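Local structure of membrane lipoprotein family protein (Aeropyrum pernix, 4PEV) at residues C[53-64]-C[86-94]; C[133-144]-C[151-159]. The protein probably serves as the solute-binding component of an ABC transporter, and binds adenosine between its two lobes. All blocks are in the same frame, centred on the assembly; numbering follows the deposited sequence.

Interactions 1 and 2 are both parallel strand pairs of the same six-stranded sheet, their centres about 15 Å apart. Interaction 1 pairs an outermost strand, 87-91, with 54-59 and is only partly buried; interaction 2 pairs the inner neighbours 137-141 and 152-157 and is largely buried. The chemistry differs accordingly. At the edge strand a guanidinium lies over one face of a partly exposed phenylalanine, whereas the inner pair carries alanines in register and an asparagine whose amide binds a backbone carbonyl of the turn before the strand. Both lead into loops at the adenosine site: 53-64 brings D60 and V61 to the base, while 133-144 brings D142 to the ribose.

Interaction 1: residues C[53-64]-C[86-94]; sequences ISVLVLFDVGGR and VDVVFQTPQ. With ADN (adenosine), chain F; GOL (glycerol), chain G.
R64 and F90 meet because each has CG opposite its own carbonyl carbon, beside the backbone N (chi1 -65° in R64), and because the arginine then bends at chi3 (-76°) to lay its guanidinium over one face of the phenylalanine ring. The pair lies near one end of a right-handed beta-alpha-beta unit, strand 54-59, helix 69-84, strand 87-91, at the edge of a lobe of the periplasmic-binding-protein fold. R64 CZ stands 4.0 Å from the F90 ring centroid with the planes 26° apart, which meets the criteria for a cation-pi stack. V88 CG1 takes the opposite face, 3.7 Å above the F90 ring plane. F59 meets the same ring rim to rim: the planes are nearly parallel, but the centroids of F59 and F90 are 5.9 Å apart, so neither covers the other. From I53 O to F59 N runs a parallel ladder of five good backbone hydrogen bonds and a weak one from Q91 N to V57 O; V57 N to V89 O, at 2.8 Å, is the straightest. The other side of the sheet holds L56, whose CD1 packs 3.7 Å from V89 CG1, and L58 alongside Q91; helix 99-108 covers that side through A106 and V102. Past the strand, D60 turns to the adenosine site, its OD2 held by the L121 amide and lying 3.1 Å from adenosine N1. A glycerol, probably from crystallisation, bridges R64 and T92: R64 NH2 donates to its O1 at 2.7 Å, at the guanidinium edge and in its plane.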
loop_
_atom_site.group_PDB
_atom_site.type_symbol
_atom_site.label_atom_id
_atom_site.label_comp_id
_atom_site.label_asym_id
_atom_site.label_seq_id
_atom_site.Cartn_x
_atom_site.Cartn_y
_atom_site.Cartn_z
ATOM N N ILE C 53 0.167 -26.051 15.225
ATOM C CA ILE C 53 1.074 -24.917 15.134
ATOM C C ILE C 53 0.373 -23.585 15.449
ATOM O O ILE C 53 -0.770 -23.336 15.068
ATOM C CB ILE C 53 1.787 -24.921 13.760
ATOM C CG1 ILE C 53 2.984 -25.869 13.846
ATOM C CG2 ILE C 53 2.270 -23.534 13.330
ATOM C CD1 ILE C 53 3.558 -26.251 12.507
ATOM N N SER C 54 1.102 -22.720 16.136
ATOM C CA SER C 54 0.536 -21.577 16.809
ATOM C C SER C 54 1.233 -20.299 16.353
ATOM O O SER C 54 2.463 -20.223 16.378
ATOM C CB SER C 54 0.737 -21.794 18.300
ATOM O OG SER C 54 0.387 -20.644 19.025
ATOM N N VAL C 55 0.455 -19.300 15.933
ATOM C CA VAL C 55 1.017 -18.082 15.359
ATOM C C VAL C 55 0.402 -16.873 16.035
ATOM O O VAL C 55 -0.791 -16.859 16.354
ATOM C CB VAL C 55 0.780 -17.990 13.838
ATOM C CG1 VAL C 55 1.371 -16.711 13.264
ATOM C CG2 VAL C 55 1.393 -19.172 13.107
ATOM N N LEU C 56 1.241 -15.865 16.269
ATOM C CA LEU C 56 0.800 -14.588 16.793
ATOM C C LEU C 56 0.997 -13.567 15.698
ATOM O O LEU C 56 2.093 -13.445 15.144
ATOM C CB LEU C 56 1.618 -14.183 18.018
ATOM C CG LEU C 56 1.209 -12.863 18.682
ATOM C CD1 LEU C 56 -0.199 -12.920 19.272
ATOM C CD2 LEU C 56 2.217 -12.500 19.750
ATOM N N VAL C 57 -0.075 -12.854 15.374
ATOM C CA VAL C 57 -0.013 -11.749 14.438
ATOM C C VAL C 57 -0.165 -10.492 15.244
ATOM O O VAL C 57 -1.163 -10.294 15.952
ATOM C CB VAL C 57 -1.115 -11.797 13.385
ATOM C CG1 VAL C 57 -1.005 -10.575 12.465
ATOM C CG2 VAL C 57 -1.020 -13.090 12.582
ATOM N N LEU C 58 0.836 -9.639 15.120
ATOM C CA LEU C 58 1.049 -8.567 16.046
ATOM C C LEU C 58 1.045 -7.299 15.209
ATOM O O LEU C 58 1.984 -7.027 14.466
ATOM C CB LEU C 58 2.374 -8.826 16.770
ATOM C CG LEU C 58 2.722 -8.246 18.146
ATOM C CD1 LEU C 58 1.521 -7.976 19.039
ATOM C CD2 LEU C 58 3.709 -9.160 18.848
ATOM N N PHE C 59 -0.056 -6.563 15.287
ATOM C CA PHE C 59 -0.217 -5.357 14.517
ATOM C C PHE C 59 0.553 -4.199 15.114
ATOM O O PHE C 59 0.976 -4.197 16.272
ATOM C CB PHE C 59 -1.699 -4.984 14.363
ATOM C CG PHE C 59 -2.502 -5.996 13.583
ATOM C CD1 PHE C 59 -2.235 -6.229 12.230
ATOM C CD2 PHE C 59 -3.515 -6.728 14.201
ATOM C CE1 PHE C 59 -2.969 -7.178 11.509
ATOM C CE2 PHE C 59 -4.257 -7.664 13.490
ATOM C CZ PHE C 59 -3.984 -7.892 12.143
ATOM N N ASP C 60 0.720 -3.201 14.270
ATOM C CA ASP C 60 1.514 -2.040 14.568
ATOM C C ASP C 60 0.635 -1.084 15.332
ATOM O O ASP C 60 0.745 -0.941 16.533
ATOM C CB ASP C 60 1.955 -1.395 13.239
ATOM C CG ASP C 60 3.340 -0.935 13.271
ATOM O OD1 ASP C 60 3.959 -1.112 14.334
ATOM O OD2 ASP C 60 3.817 -0.424 12.245
ATOM N N VAL C 61 -0.283 -0.469 14.605
ATOM C CA VAL C 61 -0.996 0.690 15.075
ATOM C C VAL C 61 -2.467 0.324 15.168
ATOM O O VAL C 61 -3.052 0.330 16.253
ATOM C CB VAL C 61 -0.807 1.861 14.086
ATOM C CG1 VAL C 61 -1.656 3.058 14.488
ATOM C CG2 VAL C 61 0.667 2.235 13.982
ATOM N N GLY C 62 -3.037 -0.045 14.025
ATOM C CA GLY C 62 -4.469 -0.051 13.866
ATOM C C GLY C 62 -5.162 -1.308 14.303
ATOM O O GLY C 62 -6.142 -1.250 15.045
ATOM N N GLY C 63 -4.663 -2.445 13.841
ATOM C CA GLY C 63 -5.465 -3.670 13.821
ATOM C C GLY C 63 -6.368 -3.749 12.590
ATOM O O GLY C 63 -6.294 -2.914 11.686
ATOM N N ARG C 64 -7.218 -4.766 12.549
ATOM C CA ARG C 64 -8.149 -4.955 11.438
ATOM C C ARG C 64 -9.214 -3.846 11.347
ATOM O O ARG C 64 -9.382 -3.053 12.287
ATOM C CB ARG C 64 -8.799 -6.328 11.552
ATOM C CG ARG C 64 -7.796 -7.466 11.396
ATOM C CD ARG C 64 -8.381 -8.807 11.798
ATOM N NE ARG C 64 -8.462 -8.955 13.246
ATOM C CZ ARG C 64 -9.084 -9.957 13.864
ATOM N NH1 ARG C 64 -9.686 -10.903 13.157
ATOM N NH2 ARG C 64 -9.107 -10.015 15.195
ATOM N N VAL C 86 -3.450 -24.123 11.301
ATOM C CA VAL C 86 -2.752 -23.473 12.420
ATOM C C VAL C 86 -3.702 -22.625 13.284
ATOM O O VAL C 86 -4.787 -22.244 12.829
ATOM C CB VAL C 86 -1.540 -22.618 11.937
ATOM C CG1 VAL C 86 -0.917 -23.203 10.682
ATOM C CG2 VAL C 86 -1.916 -21.182 11.665
ATOM N N ASP C 87 -3.290 -22.344 14.529
ATOM C CA ASP C 87 -4.012 -21.420 15.424
ATOM C C ASP C 87 -3.412 -20.046 15.278
ATOM O O ASP C 87 -2.211 -19.876 15.448
ATOM C CB ASP C 87 -3.902 -21.813 16.898
ATOM C CG ASP C 87 -4.248 -23.271 17.147
ATOM O OD1 ASP C 87 -5.035 -23.866 16.358
ATOM O OD2 ASP C 87 -3.721 -23.827 18.143
ATOM N N VAL C 88 -4.248 -19.065 14.959
ATOM C CA VAL C 88 -3.811 -17.685 14.905
ATOM C C VAL C 88 -4.417 -16.893 16.074
ATOM O O VAL C 88 -5.583 -17.055 16.406
ATOM C CB VAL C 88 -4.165 -17.064 13.548
ATOM C CG1 VAL C 88 -3.840 -15.580 13.521
ATOM C CG2 VAL C 88 -3.402 -17.769 12.442
ATOM N N VAL C 89 -3.588 -16.078 16.721
ATOM C CA VAL C 89 -4.033 -15.073 17.679
ATOM C C VAL C 89 -3.617 -13.722 17.120
ATOM O O VAL C 89 -2.479 -13.564 16.694
ATOM C CB VAL C 89 -3.339 -15.261 19.040
ATOM C CG1 VAL C 89 -3.660 -14.101 19.979
ATOM C CG2 VAL C 89 -3.730 -16.589 19.659
ATOM N N PHE C 90 -4.533 -12.756 17.100
ATOM C CA PHE C 90 -4.201 -11.384 16.700
ATOM C C PHE C 90 -3.995 -10.571 17.952
ATOM O O PHE C 90 -4.448 -10.949 19.024
ATOM C CB PHE C 90 -5.304 -10.766 15.862
ATOM C CG PHE C 90 -5.571 -11.507 14.593
ATOM C CD1 PHE C 90 -4.760 -11.322 13.488
ATOM C CD2 PHE C 90 -6.623 -12.406 14.506
ATOM C CE1 PHE C 90 -4.997 -12.000 12.317
ATOM C CE2 PHE C 90 -6.870 -13.091 13.333
ATOM C CZ PHE C 90 -6.063 -12.884 12.235
ATOM N N GLN C 91 -3.286 -9.463 17.825
ATOM C CA GLN C 91 -3.039 -8.609 18.973
ATOM C C GLN C 91 -2.619 -7.211 18.531
ATOM O O GLN C 91 -1.817 -7.052 17.603
ATOM C CB GLN C 91 -1.964 -9.232 19.851
ATOM C CG GLN C 91 -1.707 -8.463 21.129
ATOM C CD GLN C 91 -0.748 -9.175 22.044
ATOM O OE1 GLN C 91 -0.697 -10.403 22.083
ATOM N NE2 GLN C 91 0.020 -8.404 22.794
ATOM N N THR C 92 -3.178 -6.203 19.199
ATOM C CA THR C 92 -2.965 -4.800 18.828
ATOM C C THR C 92 -2.543 -3.997 20.060
ATOM O O THR C 92 -3.358 -3.760 20.955
ATOM C CB THR C 92 -4.238 -4.182 18.203
ATOM O OG1 THR C 92 -4.828 -5.110 17.275
ATOM C CG2 THR C 92 -3.901 -2.885 17.476
ATOM N N PRO C 93 -1.268 -3.581 20.113
ATOM C CA PRO C 93 -0.799 -2.775 21.224
ATOM C C PRO C 93 -1.557 -1.473 21.293
ATOM O O PRO C 93 -1.915 -0.910 20.252
ATOM C CB PRO C 93 0.671 -2.489 20.882
ATOM C CG PRO C 93 1.031 -3.419 19.801
ATOM C CD PRO C 93 -0.242 -3.725 19.073
ATOM N N GLN C 94 -1.785 -0.991 22.507
ATOM C CA GLN C 94 -2.570 0.223 22.714
ATOM C C GLN C 94 -1.723 1.477 22.680
ATOM O O GLN C 94 -2.274 2.562 22.575
ATOM C CB GLN C 94 -3.330 0.140 24.037
ATOM C CG GLN C 94 -4.450 -0.895 24.009
ATOM C CD GLN C 94 -5.389 -0.717 22.818
ATOM O OE1 GLN C 94 -6.192 0.219 22.783
ATOM N NE2 GLN C 94 -5.286 -1.623 21.833
HETATM O "O5'" ADN F . -1.828 2.236 3.341
HETATM C "C5'" ADN F . -0.612 2.616 2.669
HETATM C "C4'" ADN F . 0.678 2.051 3.271
HETATM O "O4'" ADN F . 0.927 2.559 4.584
HETATM C "C3'" ADN F . 0.763 0.536 3.438
HETATM O "O3'" ADN F . 1.085 -0.129 2.212
HETATM C "C2'" ADN F . 1.836 0.393 4.512
HETATM O "O2'" ADN F . 3.170 0.459 3.991
HETATM C "C1'" ADN F . 1.583 1.588 5.394
HETATM N N9 ADN F . 0.690 1.244 6.517
HETATM C C8 ADN F . -0.660 1.137 6.493
HETATM N N7 ADN F . -1.151 0.818 7.720
HETATM C C5 ADN F . -0.086 0.730 8.546
HETATM C C6 ADN F . 0.146 0.428 9.974
HETATM N N6 ADN F . -0.897 0.147 10.778
HETATM N N1 ADN F . 1.421 0.429 10.437
HETATM C C2 ADN F . 2.479 0.695 9.642
HETATM N N3 ADN F . 2.345 0.976 8.339
HETATM C C4 ADN F . 1.121 1.005 7.746
HETATM C C1 GOL G . -8.789 -7.101 16.420
HETATM O O1 GOL G . -7.924 -8.173 16.782
HETATM C C2 GOL G . -7.909 -5.888 16.251
HETATM O O2 GOL G . -6.969 -6.301 15.288
HETATM C C3 GOL G . -8.701 -4.685 15.743
HETATM O O3 GOL G . -8.064 -3.447 16.088
#

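Interaction 2: residues C[133-144]-C[151-159]. With ADN (adenosine), chain F.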
loop_
_atom_site.group_PDB
_atom_site.type_symbol
_atom_site.label_atom_id
_atom_site.label_comp_id
_atom_site.label_asym_id
_atom_site.label_seq_id
_atom_site.Cartn_x
_atom_site.Cartn_y
_atom_site.Cartn_z
ATOM N N TYR C 133 16.056 -13.942 22.167
ATOM C CA TYR C 133 15.313 -15.222 22.055
ATOM C C TYR C 133 15.646 -15.917 20.748
ATOM O O TYR C 133 14.807 -15.998 19.860
ATOM C CB TYR C 133 13.804 -14.991 22.136
ATOM C CG TYR C 133 13.371 -14.242 23.367
ATOM C CD1 TYR C 133 13.102 -14.910 24.541
ATOM C CD2 TYR C 133 13.224 -12.870 23.348
ATOM C CE1 TYR C 133 12.710 -14.236 25.674
ATOM C CE2 TYR C 133 12.828 -12.181 24.475
ATOM C CZ TYR C 133 12.572 -12.876 25.633
ATOM O OH TYR C 133 12.179 -12.219 26.762
ATOM N N PRO C 134 16.875 -16.432 20.619
ATOM C CA PRO C 134 17.335 -16.834 19.284
ATOM C C PRO C 134 16.585 -18.037 18.693
ATOM O O PRO C 134 16.687 -18.285 17.485
ATOM C CB PRO C 134 18.829 -17.164 19.491
ATOM C CG PRO C 134 19.158 -16.775 20.893
ATOM C CD PRO C 134 17.878 -16.710 21.660
ATOM N N GLU C 135 15.859 -18.768 19.537
ATOM C CA GLU C 135 15.081 -19.922 19.103
ATOM C C GLU C 135 13.605 -19.578 18.820
ATOM O O GLU C 135 12.836 -20.423 18.372
ATOM C CB GLU C 135 15.213 -21.036 20.147
ATOM C CG GLU C 135 16.616 -21.647 20.194
ATOM C CD GLU C 135 16.761 -22.772 21.228
ATOM O OE1 GLU C 135 15.734 -23.280 21.748
ATOM O OE2 GLU C 135 17.920 -23.155 21.526
ATOM N N GLN C 136 13.224 -18.331 19.075
ATOM C CA GLN C 136 11.921 -17.811 18.677
ATOM C C GLN C 136 12.032 -17.314 17.252
ATOM O O GLN C 136 12.877 -16.458 16.986
ATOM C CB GLN C 136 11.506 -16.635 19.581
ATOM C CG GLN C 136 10.185 -15.975 19.235
ATOM C CD GLN C 136 9.051 -16.972 19.237
ATOM O OE1 GLN C 136 8.800 -17.609 20.248
ATOM N NE2 GLN C 136 8.377 -17.132 18.100
ATOM N N LYS C 137 11.169 -17.824 16.361
ATOM C CA LYS C 137 11.108 -17.360 14.970
ATOM C C LYS C 137 10.163 -16.180 14.809
ATOM O O LYS C 137 9.084 -16.165 15.392
ATOM C CB LYS C 137 10.632 -18.457 14.038
ATOM C CG LYS C 137 11.215 -19.813 14.333
ATOM C CD LYS C 137 11.175 -20.700 13.099
ATOM C CE LYS C 137 11.219 -22.174 13.476
ATOM N NZ LYS C 137 9.969 -22.592 14.177
ATOM N N TYR C 138 10.581 -15.218 13.977
ATOM C CA TYR C 138 9.846 -13.982 13.715
ATOM C C TYR C 138 9.710 -13.750 12.223
ATOM O O TYR C 138 10.647 -14.002 11.481
ATOM C CB TYR C 138 10.602 -12.794 14.274
ATOM C CG TYR C 138 10.861 -12.832 15.760
ATOM C CD1 TYR C 138 9.915 -12.378 16.660
ATOM C CD2 TYR C 138 12.069 -13.293 16.264
ATOM C CE1 TYR C 138 10.155 -12.402 18.013
ATOM C CE2 TYR C 138 12.326 -13.305 17.616
ATOM C CZ TYR C 138 11.364 -12.865 18.481
ATOM O OH TYR C 138 11.606 -12.882 19.826
ATOM N N ALA C 139 8.556 -13.247 11.783
ATOM C CA ALA C 139 8.441 -12.666 10.442
ATOM C C ALA C 139 8.103 -11.183 10.561
ATOM O O ALA C 139 7.132 -10.813 11.198
ATOM C CB ALA C 139 7.407 -13.394 9.606
ATOM N N LEU C 140 8.951 -10.339 9.985
ATOM C CA LEU C 140 8.718 -8.905 9.958
ATOM C C LEU C 140 8.131 -8.578 8.605
ATOM O O LEU C 140 8.708 -8.940 7.589
ATOM C CB LEU C 140 10.033 -8.158 10.164
ATOM C CG LEU C 140 9.977 -6.633 10.292
ATOM C CD1 LEU C 140 8.870 -6.144 11.230
ATOM C CD2 LEU C 140 11.325 -6.095 10.752
ATOM N N ILE C 141 6.969 -7.932 8.583
ATOM C CA ILE C 141 6.307 -7.595 7.317
ATOM C C ILE C 141 6.413 -6.095 7.044
ATOM O O ILE C 141 6.195 -5.278 7.948
ATOM C CB ILE C 141 4.817 -7.987 7.305
ATOM C CG1 ILE C 141 4.600 -9.420 7.820
ATOM C CG2 ILE C 141 4.232 -7.820 5.913
ATOM C CD1 ILE C 141 5.399 -10.497 7.112
ATOM N N ASP C 142 6.761 -5.763 5.792
ATOM C CA ASP C 142 6.899 -4.384 5.308
ATOM C C ASP C 142 8.151 -3.693 5.852
ATOM O O ASP C 142 8.260 -2.469 5.810
ATOM C CB ASP C 142 5.637 -3.567 5.644
ATOM C CG ASP C 142 5.372 -2.432 4.652
ATOM O OD1 ASP C 142 5.452 -2.684 3.429
ATOM O OD2 ASP C 142 5.057 -1.294 5.093
ATOM N N ALA C 143 9.097 -4.480 6.358
ATOM C CA ALA C 143 10.344 -3.928 6.894
ATOM C C ALA C 143 11.396 -5.001 6.994
ATOM O O ALA C 143 11.089 -6.189 6.994
ATOM C CB ALA C 143 10.133 -3.282 8.257
ATOM N N ALA C 144 12.642 -4.549 7.056
ATOM C CA ALA C 144 13.777 -5.424 7.262
ATOM C C ALA C 144 14.696 -4.846 8.312
ATOM O O ALA C 144 14.891 -3.625 8.423
ATOM C CB ALA C 144 14.533 -5.647 5.972
ATOM N N ASN C 151 16.935 -16.071 13.144
ATOM C CA ASN C 151 15.561 -16.225 13.593
ATOM C C ASN C 151 14.620 -15.112 13.097
ATOM O O ASN C 151 13.515 -14.940 13.637
ATOM C CB ASN C 151 15.520 -16.349 15.126
ATOM C CG ASN C 151 15.949 -15.079 15.840
ATOM O OD1 ASN C 151 16.752 -14.297 15.329
ATOM N ND2 ASN C 151 15.414 -14.870 17.038
ATOM N N VAL C 152 15.040 -14.367 12.072
ATOM C CA VAL C 152 14.192 -13.314 11.523
ATOM C C VAL C 152 14.136 -13.349 10.006
ATOM O O VAL C 152 15.147 -13.128 9.335
ATOM C CB VAL C 152 14.654 -11.921 11.972
ATOM C CG1 VAL C 152 13.795 -10.845 11.326
ATOM C CG2 VAL C 152 14.569 -11.802 13.483
ATOM N N ALA C 153 12.939 -13.612 9.485
ATOM C CA ALA C 153 12.635 -13.484 8.060
ATOM C C ALA C 153 11.952 -12.149 7.810
ATOM O O ALA C 153 10.844 -11.934 8.283
ATOM C CB ALA C 153 11.726 -14.614 7.616
ATOM N N SER C 154 12.619 -11.258 7.072
ATOM C CA SER C 154 12.071 -9.956 6.693
ATOM C C SER C 154 11.404 -10.016 5.311
ATOM O O SER C 154 11.948 -10.618 4.378
ATOM C CB SER C 154 13.187 -8.915 6.653
ATOM O OG SER C 154 13.762 -8.685 7.936
ATOM N N TYR C 155 10.232 -9.393 5.182
ATOM C CA TYR C 155 9.541 -9.253 3.897
ATOM C C TYR C 155 9.398 -7.767 3.557
ATOM O O TYR C 155 8.632 -7.039 4.187
ATOM C CB TYR C 155 8.185 -9.951 3.931
ATOM C CG TYR C 155 8.271 -11.471 4.008
ATOM C CD1 TYR C 155 8.523 -12.117 5.213
ATOM C CD2 TYR C 155 8.087 -12.258 2.879
ATOM C CE1 TYR C 155 8.594 -13.504 5.291
ATOM C CE2 TYR C 155 8.160 -13.640 2.939
ATOM C CZ TYR C 155 8.411 -14.269 4.149
ATOM O OH TYR C 155 8.489 -15.661 4.219
ATOM N N LEU C 156 10.191 -7.324 2.586
ATOM C CA LEU C 156 10.206 -5.942 2.131
ATOM C C LEU C 156 9.569 -5.884 0.777
ATOM O O LEU C 156 9.700 -6.831 0.002
ATOM C CB LEU C 156 11.633 -5.456 1.935
ATOM C CG LEU C 156 12.351 -4.967 3.177
ATOM C CD1 LEU C 156 13.834 -4.867 2.859
ATOM C CD2 LEU C 156 11.772 -3.631 3.627
ATOM N N PHE C 157 8.905 -4.769 0.477
ATOM C CA PHE C 157 8.378 -4.543 -0.863
ATOM C C PHE C 157 9.141 -3.420 -1.537
ATOM O O PHE C 157 9.777 -2.600 -0.877
ATOM C CB PHE C 157 6.888 -4.229 -0.821
ATOM C CG PHE C 157 6.041 -5.365 -0.316
ATOM C CD1 PHE C 157 5.857 -5.558 1.047
ATOM C CD2 PHE C 157 5.420 -6.224 -1.196
ATOM C CE1 PHE C 157 5.077 -6.601 1.515
ATOM C CE2 PHE C 157 4.637 -7.270 -0.738
ATOM C CZ PHE C 157 4.463 -7.458 0.619
ATOM N N ARG C 158 9.096 -3.406 -2.860
ATOM C CA ARG C 158 9.705 -2.337 -3.631
ATOM C C ARG C 158 8.571 -1.434 -4.125
ATOM O O ARG C 158 8.145 -1.523 -5.282
ATOM C CB ARG C 158 10.529 -2.930 -4.781
ATOM C CG ARG C 158 11.690 -3.820 -4.334
ATOM C CD ARG C 158 12.579 -4.229 -5.512
ATOM N NE ARG C 158 11.858 -5.066 -6.475
ATOM C CZ ARG C 158 11.660 -6.379 -6.345
ATOM N NH1 ARG C 158 12.152 -7.046 -5.298
ATOM N NH2 ARG C 158 10.964 -7.037 -7.272
ATOM N N GLU C 159 8.087 -0.578 -3.223
ATOM C CA GLU C 159 6.888 0.233 -3.446
ATOM C C GLU C 159 7.039 1.235 -4.573
ATOM O O GLU C 159 6.053 1.644 -5.174
ATOM C CB GLU C 159 6.506 1.004 -2.181
ATOM C CG GLU C 159 5.869 0.170 -1.086
ATOM C CD GLU C 159 6.865 -0.535 -0.182
ATOM O OE1 GLU C 159 8.091 -0.381 -0.359
ATOM O OE2 GLU C 159 6.407 -1.250 0.733
HETATM O "O5'" ADN F . -1.828 2.236 3.341
HETATM C "C5'" ADN F . -0.612 2.616 2.669
HETATM C "C4'" ADN F . 0.678 2.051 3.271
HETATM O "O4'" ADN F . 0.927 2.559 4.584
HETATM C "C3'" ADN F . 0.763 0.536 3.438
HETATM O "O3'" ADN F . 1.085 -0.129 2.212
HETATM C "C2'" ADN F . 1.836 0.393 4.512
HETATM O "O2'" ADN F . 3.170 0.459 3.991
HETATM C "C1'" ADN F . 1.583 1.588 5.394
HETATM N N9 ADN F . 0.690 1.244 6.517
HETATM C C8 ADN F . -0.660 1.137 6.493
HETATM N N7 ADN F . -1.151 0.818 7.720
HETATM C C5 ADN F . -0.086 0.730 8.546
HETATM C C6 ADN F . 0.146 0.428 9.974
HETATM N N6 ADN F . -0.897 0.147 10.778
HETATM N N1 ADN F . 1.421 0.429 10.437
HETATM C C2 ADN F . 2.479 0.695 9.642
HETATM N N3 ADN F . 2.345 0.976 8.339
HETATM C C4 ADN F . 1.121 1.005 7.746
#
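N151 reaches across to the turn before strand 137-141, its CG set between its own backbone N and carbonyl carbon (chi1 67°). CB comes first, 3.3 Å from P134 O. CG lies 3.6 Å from Q136 O, and at the tip ND2 donates to that oxygen at 3.0 Å, nearly along the C=O axis but 23° out of the amide plane. ND2 also donates to A130 O, and it sits at the edge of the Y138 ring, in the ring plane, 3.5 Å from CE2. Putting an alanine here removes the amide, which would probably leave the Q136 and A130 carbonyls without this donor and the type I turn from Y133 to Q136 less firmly fixed. The backbone of N151 opens the parallel ladder, its O accepting from Y138 N; A153 and Y155 carry it on to D142. There OD2 of D142 accepts a bond from adenosine O2' at 2.8 Å. OD1 of D142 faces E159 OE2 at 3.2 Å, two acidic oxygens whose closeness is probably eased by K299, which forms a salt bridge to each. This pair of strands is inner to the Rossmann-like sheet: 114-118 flanks 137-141 and 320-324 flanks 152-157, helix 99-108 packs on Y138, and helix 196-214 meets L156 and E159.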